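Local coordinates for protein MstE (PDB 6SBF) that probably cyclises isoprenoid chains by class II terpene cyclase chemistry, building the polycyclic scaffolds of merosterols, at residues A33-A38 with T352-V357; A290-L295 with N358-A363. The protein carries 1 engineered substitution. One frame throughout, in Å; residues are numbered along the deposited sequence.

In the fold
Both contacts use the C-terminal helix 350-363, one half each: T352-V357 packs in contact 1 and N358-A363, directly after it, in contact 2. The partners are A33-A38 on helix 18-37, near the start of the chain, and A290-L295 on helix 282-298. In chain order they run 33-38, 290-295, 352-357, 358-363, so the segments of the two contacts alternate. The contact centres are about 14 Å apart, and the two regions touch where V356 CG1 lies 4.1 Å from L295 CD2. In the alpha6-alpha6 barrel of this single-domain cyclase, the last helix thus packs against the first helix of the chain and against the helix before it, joining the chain's two ends.

Contact 1 (A33-A38 with T352-V357); sequences AFLLEA and TTATVV
In the alpha6-alpha6 barrel, helices from the two ends of the chain meet here, the C-terminal part of helix 18-37 lying against T352-V357 of helix 350-363. L35 and T353 bury the most surface. The local axes approach to 10.4 Å and run roughly antiparallel, 144° apart, a spacing bridged by side chains without a hydrogen bond across the interface. L35 is the main contributor: its CD1 comes 3.9 Å from A354 CA, against the helix backbone itself, and also touches A354 CB. L35 CD1 also lies 4.2 Å from V357 CG1, one turn on from T353. The other branch, CD2, is turned to T353 CG2, and L35 CG stands 4.1 Å from that methyl as the two side chains pass in opposite directions. F34 meets the same methyl obliquely, ring atom CD2 4.0 Å from T353 CG2, with neither face nor edge squarely presented. The T353 torsion divides its two branches: with chi1 at -65°, CG2 stands opposite the backbone N and meets F34 and L35, while OG1 is hydrogen-bonded to S349 O and W305 N. Those two bonds satisfy OG1 although it borders the F34 ring, 4.1 Å from F34 CE2. Cutting L35 back to an alanine would remove both methyl branches and would probably leave a gap over the A354 backbone, with T353 CG2 and V357 CG1 losing their leucine neighbour. Helix 59-69 packs beside the pair: L35 and V357 both touch its L69, and A354 rests on its V65 and M68, while T353 and V357 also touch A31, one turn earlier on helix 18-37.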
ATOM      1  N   ALA A  33     -17.894  -1.271   8.245  1.00 13.08           N
ATOM      2  CA  ALA A  33     -19.170  -0.611   7.862  1.00 14.14           C
ATOM      3  C   ALA A  33     -18.863   0.721   7.134  1.00 13.92           C
ATOM      4  O   ALA A  33     -19.498   1.068   6.108  1.00 14.05           O
ATOM      5  CB  ALA A  33     -20.033  -0.360   9.083  1.00 15.63           C
ATOM      6  N   PHE A  34     -17.926   1.510   7.661  1.00 13.67           N
ATOM      7  CA  PHE A  34     -17.535   2.780   6.990  1.00 13.25           C
ATOM      8  C   PHE A  34     -17.097   2.506   5.563  1.00 12.36           C
ATOM      9  O   PHE A  34     -17.547   3.159   4.616  1.00 13.80           O
ATOM     10  CB  PHE A  34     -16.407   3.464   7.769  1.00 14.00           C
ATOM     11  CG  PHE A  34     -15.761   4.622   7.043  1.00 13.37           C
ATOM     12  CD1 PHE A  34     -16.326   5.883   7.078  1.00 14.72           C
ATOM     13  CD2 PHE A  34     -14.645   4.417   6.264  1.00 13.45           C
ATOM     14  CE1 PHE A  34     -15.762   6.918   6.349  1.00 16.72           C
ATOM     15  CE2 PHE A  34     -14.077   5.459   5.540  1.00 14.71           C
ATOM     16  CZ  PHE A  34     -14.672   6.686   5.558  1.00 16.52           C
ATOM     17  N   LEU A  35     -16.236   1.486   5.380  1.00 12.45           N
ATOM     18  CA  LEU A  35     -15.697   1.231   4.051  1.00 12.66           C
ATOM     19  C   LEU A  35     -16.813   0.757   3.119  1.00 12.64           C
ATOM     20  O   LEU A  35     -16.808   1.167   1.943  1.00 13.62           O
ATOM     21  CB  LEU A  35     -14.560   0.234   4.128  1.00 12.18           C
ATOM     22  CG  LEU A  35     -13.279   0.741   4.748  1.00 12.45           C
ATOM     23  CD1 LEU A  35     -12.319  -0.369   5.053  1.00 13.47           C
ATOM     24  CD2 LEU A  35     -12.578   1.715   3.838  1.00 13.15           C
ATOM     25  N   LEU A  36     -17.703  -0.137   3.549  1.00 13.22           N
ATOM     26  CA  LEU A  36     -18.737  -0.629   2.619  1.00 13.27           C
ATOM     27  C   LEU A  36     -19.682   0.513   2.241  1.00 13.58           C
ATOM     28  O   LEU A  36     -20.079   0.606   1.059  1.00 15.31           O
ATOM     29  CB  LEU A  36     -19.490  -1.811   3.207  1.00 14.64           C
ATOM     30  CG  LEU A  36     -18.639  -3.056   3.408  1.00 15.26           C
ATOM     31  CD1 LEU A  36     -19.429  -4.102   4.164  1.00 18.53           C
ATOM     32  CD2 LEU A  36     -18.162  -3.593   2.083  1.00 18.11           C
ATOM     33  N   GLU A  37     -20.025   1.363   3.211  1.00 13.42           N
ATOM     34  CA  GLU A  37     -20.924   2.523   2.928  1.00 15.38           C
ATOM     35  C   GLU A  37     -20.259   3.535   1.986  1.00 14.72           C
ATOM     36  O   GLU A  37     -20.963   4.252   1.273  1.00 19.17           O
ATOM     37  CB  GLU A  37     -21.380   3.174   4.232  1.00 16.73           C
ATOM     38  CG  GLU A  37     -22.284   4.374   4.047  1.00 28.73           C
ATOM     39  CD  GLU A  37     -23.545   4.143   3.263  1.00 46.96           C
ATOM     40  OE1 GLU A  37     -24.021   5.112   2.628  1.00 62.90           O
ATOM     41  OE2 GLU A  37     -24.048   3.005   3.290  1.00 51.02           O
ATOM     42  N   ALA A  38     -18.937   3.604   1.993  1.00 13.98           N
ATOM     43  CA  ALA A  38     -18.172   4.652   1.275  1.00 14.62           C
ATOM     44  C   ALA A  38     -18.057   4.356  -0.210  1.00 14.95           C
ATOM     45  O   ALA A  38     -17.585   5.224  -0.949  1.00 18.16           O
ATOM     46  CB  ALA A  38     -16.795   4.829   1.912  1.00 16.56           C
ATOM     47  N   THR A 352      -6.466   5.035   3.936  1.00 10.88           N
ATOM     48  CA  THR A 352      -5.928   4.910   5.300  1.00 11.14           C
ATOM     49  C   THR A 352      -6.747   3.905   6.108  1.00 11.61           C
ATOM     50  O   THR A 352      -6.168   3.066   6.780  1.00 12.47           O
ATOM     51  CB  THR A 352      -5.860   6.294   5.988  1.00 12.10           C
ATOM     52  OG1 THR A 352      -4.980   7.187   5.289  1.00 12.74           O
ATOM     53  CG2 THR A 352      -5.341   6.164   7.403  1.00 12.72           C
ATOM     54  N   THR A 353      -8.054   4.073   6.110  1.00 11.28           N
ATOM     55  CA  THR A 353      -8.899   3.205   6.944  1.00 11.89           C
ATOM     56  C   THR A 353      -8.727   1.725   6.559  1.00 10.51           C
ATOM     57  O   THR A 353      -8.655   0.891   7.458  1.00 11.73           O
ATOM     58  CB  THR A 353     -10.354   3.680   6.831  1.00 11.86           C
ATOM     59  OG1 THR A 353     -10.449   4.997   7.401  1.00 12.66           O
ATOM     60  CG2 THR A 353     -11.281   2.796   7.638  1.00 12.36           C
ATOM     61  N   ALA A 354      -8.685   1.441   5.276  1.00 11.02           N
ATOM     62  CA  ALA A 354      -8.492   0.042   4.859  1.00 11.03           C
ATOM     63  C   ALA A 354      -7.158  -0.492   5.369  1.00 11.46           C
ATOM     64  O   ALA A 354      -7.069  -1.661   5.755  1.00 11.30           O
ATOM     65  CB  ALA A 354      -8.610  -0.040   3.360  1.00 13.15           C
ATOM     66  N   THR A 355      -6.124   0.336   5.297  1.00 11.53           N
ATOM     67  CA  THR A 355      -4.806  -0.079   5.781  1.00 10.98           C
ATOM     68  C   THR A 355      -4.868  -0.400   7.262  1.00 10.98           C
ATOM     69  O   THR A 355      -4.314  -1.446   7.720  1.00 12.07           O
ATOM     70  CB  THR A 355      -3.796   1.032   5.501  1.00 12.00           C
ATOM     71  OG1 THR A 355      -3.787   1.456   4.135  1.00 12.52           O
ATOM     72  CG2 THR A 355      -2.407   0.567   5.858  1.00 13.05           C
ATOM     73  N   VAL A 356      -5.424   0.493   8.050  1.00 11.43           N
ATOM     74  CA  VAL A 356      -5.498   0.318   9.498  1.00 11.64           C
ATOM     75  C   VAL A 356      -6.288  -0.949   9.814  1.00 11.80           C
ATOM     76  O   VAL A 356      -5.834  -1.774  10.656  1.00 12.13           O
ATOM     77  CB  VAL A 356      -6.050   1.539  10.245  1.00 12.70           C
ATOM     78  CG1 VAL A 356      -6.227   1.233  11.715  1.00 14.23           C
ATOM     79  CG2 VAL A 356      -5.178   2.779   9.966  1.00 12.43           C
ATOM     80  N   VAL A 357      -7.462  -1.110   9.223  1.00 12.77           N
ATOM     81  CA  VAL A 357      -8.304  -2.265   9.636  1.00 13.14           C
ATOM     82  C   VAL A 357      -7.554  -3.560   9.267  1.00 13.38           C
ATOM     83  O   VAL A 357      -7.561  -4.523  10.063  1.00 13.43           O
ATOM     84  CB  VAL A 357      -9.730  -2.130   9.093  1.00 16.34           C
ATOM     85  CG1 VAL A 357      -9.708  -2.391   7.664  1.00 17.45           C
ATOM     86  CG2 VAL A 357     -10.631  -3.044   9.883  1.00 19.53           C
TER

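Contact 2 (A290-L295 with N358-A363); sequences AAIGWL and NSLVKA
L360, I292 and L295 carry most of this buried helix-helix packing in the alpha6-alpha6 barrel, where A290-L295 of helix 282-298 runs roughly antiparallel to N358-A363 of helix 350-363. The local axes are 10.9 Å apart at closest approach and inclined at 138°. The CA atoms of I292 and L360 form the nearest backbone pair, at 6.8 Å. L360 works through one branch: its CD2 lies 4.1 Å from L295 CD1 and a little further from I292 CG1, so a single methyl meets both I292 and L295, and the L360 and L295 side chains cross at a slant. I292 has CG1 anti to its carbonyl carbon (chi1 -70°), and the extended chain (chi2 166°) carries CD1 toward A363, at the C-terminal end of N358-A363. Outside the pair, K20 and L24 of helix 18-37 touch I292, and S27 of the same helix touches L360. S359 OG, hydrogen-bonded to V356 O a turn earlier, meets the methyl L295 CD1 at 4.1 Å, a van der Waals contact. The closest approach of the two segments' side chains is purely apolar, I292 CD1 to A363 CB at 3.9 Å.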
ATOM      1  N   ALA A 290       1.081  -1.873  22.019  1.00 16.36           N
ATOM      2  CA  ALA A 290       1.021  -0.390  22.138  1.00 15.94           C
ATOM      3  C   ALA A 290       0.424   0.239  20.875  1.00 14.51           C
ATOM      4  O   ALA A 290      -0.410   1.141  20.977  1.00 15.13           O
ATOM      5  CB  ALA A 290       2.403   0.191  22.494  1.00 18.11           C
ATOM      6  N   ALA A 291       0.839  -0.239  19.715  1.00 14.18           N
ATOM      7  CA  ALA A 291       0.355   0.258  18.416  1.00 13.30           C
ATOM      8  C   ALA A 291      -1.143  -0.024  18.287  1.00 13.70           C
ATOM      9  O   ALA A 291      -1.920   0.838  17.839  1.00 14.67           O
ATOM     10  CB  ALA A 291       1.118  -0.374  17.297  1.00 14.99           C
ATOM     11  N   ILE A 292      -1.552  -1.225  18.676  1.00 14.51           N
ATOM     12  CA  ILE A 292      -3.004  -1.568  18.645  1.00 13.51           C
ATOM     13  C   ILE A 292      -3.739  -0.561  19.536  1.00 13.88           C
ATOM     14  O   ILE A 292      -4.809  -0.031  19.130  1.00 14.09           O
ATOM     15  CB  ILE A 292      -3.238  -3.029  19.077  1.00 15.46           C
ATOM     16  CG1 ILE A 292      -2.727  -3.988  18.013  1.00 15.70           C
ATOM     17  CG2 ILE A 292      -4.707  -3.254  19.388  1.00 16.50           C
ATOM     18  CD1 ILE A 292      -2.612  -5.429  18.519  1.00 17.58           C
ATOM     19  N   GLY A 293      -3.272  -0.352  20.764  1.00 14.46           N
ATOM     20  CA  GLY A 293      -4.000   0.541  21.663  1.00 15.25           C
ATOM     21  C   GLY A 293      -4.112   1.946  21.088  1.00 14.68           C
ATOM     22  O   GLY A 293      -5.180   2.584  21.174  1.00 16.17           O
ATOM     23  N   TRP A 294      -3.033   2.454  20.512  1.00 14.35           N
ATOM     24  CA  TRP A 294      -3.055   3.824  19.981  1.00 14.65           C
ATOM     25  C   TRP A 294      -4.010   3.897  18.781  1.00 13.61           C
ATOM     26  O   TRP A 294      -4.824   4.827  18.688  1.00 15.07           O
ATOM     27  CB  TRP A 294      -1.641   4.243  19.603  1.00 14.80           C
ATOM     28  CG  TRP A 294      -1.601   5.661  19.120  1.00 14.54           C
ATOM     29  CD1 TRP A 294      -1.539   6.781  19.894  1.00 17.05           C
ATOM     30  CD2 TRP A 294      -1.565   6.072  17.749  1.00 14.91           C
ATOM     31  NE1 TRP A 294      -1.494   7.878  19.062  1.00 15.49           N
ATOM     32  CE2 TRP A 294      -1.470   7.482  17.751  1.00 15.10           C
ATOM     33  CE3 TRP A 294      -1.562   5.411  16.519  1.00 14.30           C
ATOM     34  CZ2 TRP A 294      -1.421   8.215  16.573  1.00 15.34           C
ATOM     35  CZ3 TRP A 294      -1.498   6.125  15.344  1.00 13.98           C
ATOM     36  CH2 TRP A 294      -1.414   7.518  15.373  1.00 15.56           C
ATOM     37  N   LEU A 295      -3.949   2.882  17.909  1.00 13.56           N
ATOM     38  CA  LEU A 295      -4.871   2.915  16.744  1.00 14.01           C
ATOM     39  C   LEU A 295      -6.337   2.820  17.240  1.00 13.12           C
ATOM     40  O   LEU A 295      -7.198   3.532  16.694  1.00 14.55           O
ATOM     41  CB  LEU A 295      -4.522   1.767  15.783  1.00 14.31           C
ATOM     42  CG  LEU A 295      -3.229   1.964  15.023  1.00 13.50           C
ATOM     43  CD1 LEU A 295      -2.789   0.665  14.327  1.00 13.44           C
ATOM     44  CD2 LEU A 295      -3.353   3.061  13.994  1.00 14.62           C
ATOM     45  N   ASN A 358      -6.860  -3.613   8.141  1.00 12.40           N
ATOM     46  CA  ASN A 358      -6.085  -4.809   7.793  1.00 12.95           C
ATOM     47  C   ASN A 358      -5.039  -5.125   8.873  1.00 12.88           C
ATOM     48  O   ASN A 358      -4.869  -6.277   9.309  1.00 13.03           O
ATOM     49  CB  ASN A 358      -5.496  -4.643   6.424  1.00 13.72           C
ATOM     50  CG  ASN A 358      -4.491  -5.700   6.087  1.00 13.77           C
ATOM     51  OD1 ASN A 358      -3.354  -5.621   6.522  1.00 16.17           O
ATOM     52  ND2 ASN A 358      -4.894  -6.661   5.268  1.00 13.83           N
ATOM     53  N   SER A 359      -4.312  -4.094   9.309  1.00 11.83           N
ATOM     54  CA  SER A 359      -3.223  -4.319  10.296  1.00 11.72           C
ATOM     55  C   SER A 359      -3.839  -4.849  11.593  1.00 11.86           C
ATOM     56  O   SER A 359      -3.215  -5.671  12.255  1.00 12.57           O
ATOM     57  CB  SER A 359      -2.392  -3.055  10.486  1.00 12.53           C
ATOM     58  OG  SER A 359      -3.073  -2.020  11.234  1.00 14.07           O
ATOM     59  N   LEU A 360      -5.008  -4.341  11.997  1.00 11.69           N
ATOM     60  CA  LEU A 360      -5.632  -4.740  13.275  1.00 12.73           C
ATOM     61  C   LEU A 360      -6.147  -6.202  13.182  1.00 11.61           C
ATOM     62  O   LEU A 360      -6.000  -6.950  14.137  1.00 13.36           O
ATOM     63  CB  LEU A 360      -6.769  -3.796  13.627  1.00 11.81           C
ATOM     64  CG  LEU A 360      -6.377  -2.368  13.978  1.00 13.00           C
ATOM     65  CD1 LEU A 360      -7.627  -1.539  14.243  1.00 15.15           C
ATOM     66  CD2 LEU A 360      -5.450  -2.342  15.176  1.00 14.67           C
ATOM     67  N   VAL A 361      -6.725  -6.552  12.044  1.00 12.61           N
ATOM     68  CA  VAL A 361      -7.149  -7.952  11.815  1.00 13.56           C
ATOM     69  C   VAL A 361      -5.943  -8.892  11.914  1.00 13.19           C
ATOM     70  O   VAL A 361      -6.009  -9.938  12.601  1.00 16.29           O
ATOM     71  CB  VAL A 361      -7.896  -8.085  10.486  1.00 14.49           C
ATOM     72  CG1 VAL A 361      -8.207  -9.543  10.191  1.00 18.25           C
ATOM     73  CG2 VAL A 361      -9.198  -7.323  10.479  1.00 15.77           C
ATOM     74  N   LYS A 362      -4.849  -8.544  11.267  1.00 13.02           N
ATOM     75  CA  LYS A 362      -3.666  -9.419  11.256  1.00 14.45           C
ATOM     76  C   LYS A 362      -3.038  -9.459  12.643  1.00 15.31           C
ATOM     77  O   LYS A 362      -2.487 -10.503  12.999  1.00 17.44           O
ATOM     78  CB  LYS A 362      -2.714  -8.949  10.169  1.00 13.91           C
ATOM     79  CG  LYS A 362      -3.199  -9.069   8.731  1.00 16.97           C
ATOM     80  CD  LYS A 362      -2.274  -8.555   7.643  1.00 19.29           C
ATOM     81  CE  LYS A 362      -0.878  -9.068   7.723  1.00 24.27           C
ATOM     82  NZ  LYS A 362      -0.880 -10.470   7.258  1.00 32.06           N
ATOM     83  N   ALA A 363      -3.060  -8.361  13.412  1.00 13.86           N
ATOM     84  CA  ALA A 363      -2.350  -8.330  14.690  1.00 14.78           C
ATOM     85  C   ALA A 363      -3.130  -8.965  15.819  1.00 16.76           C
ATOM     86  O   ALA A 363      -2.500  -9.345  16.831  1.00 17.94           O
ATOM     87  CB  ALA A 363      -2.000  -6.931  15.000  1.00 16.80           C
TER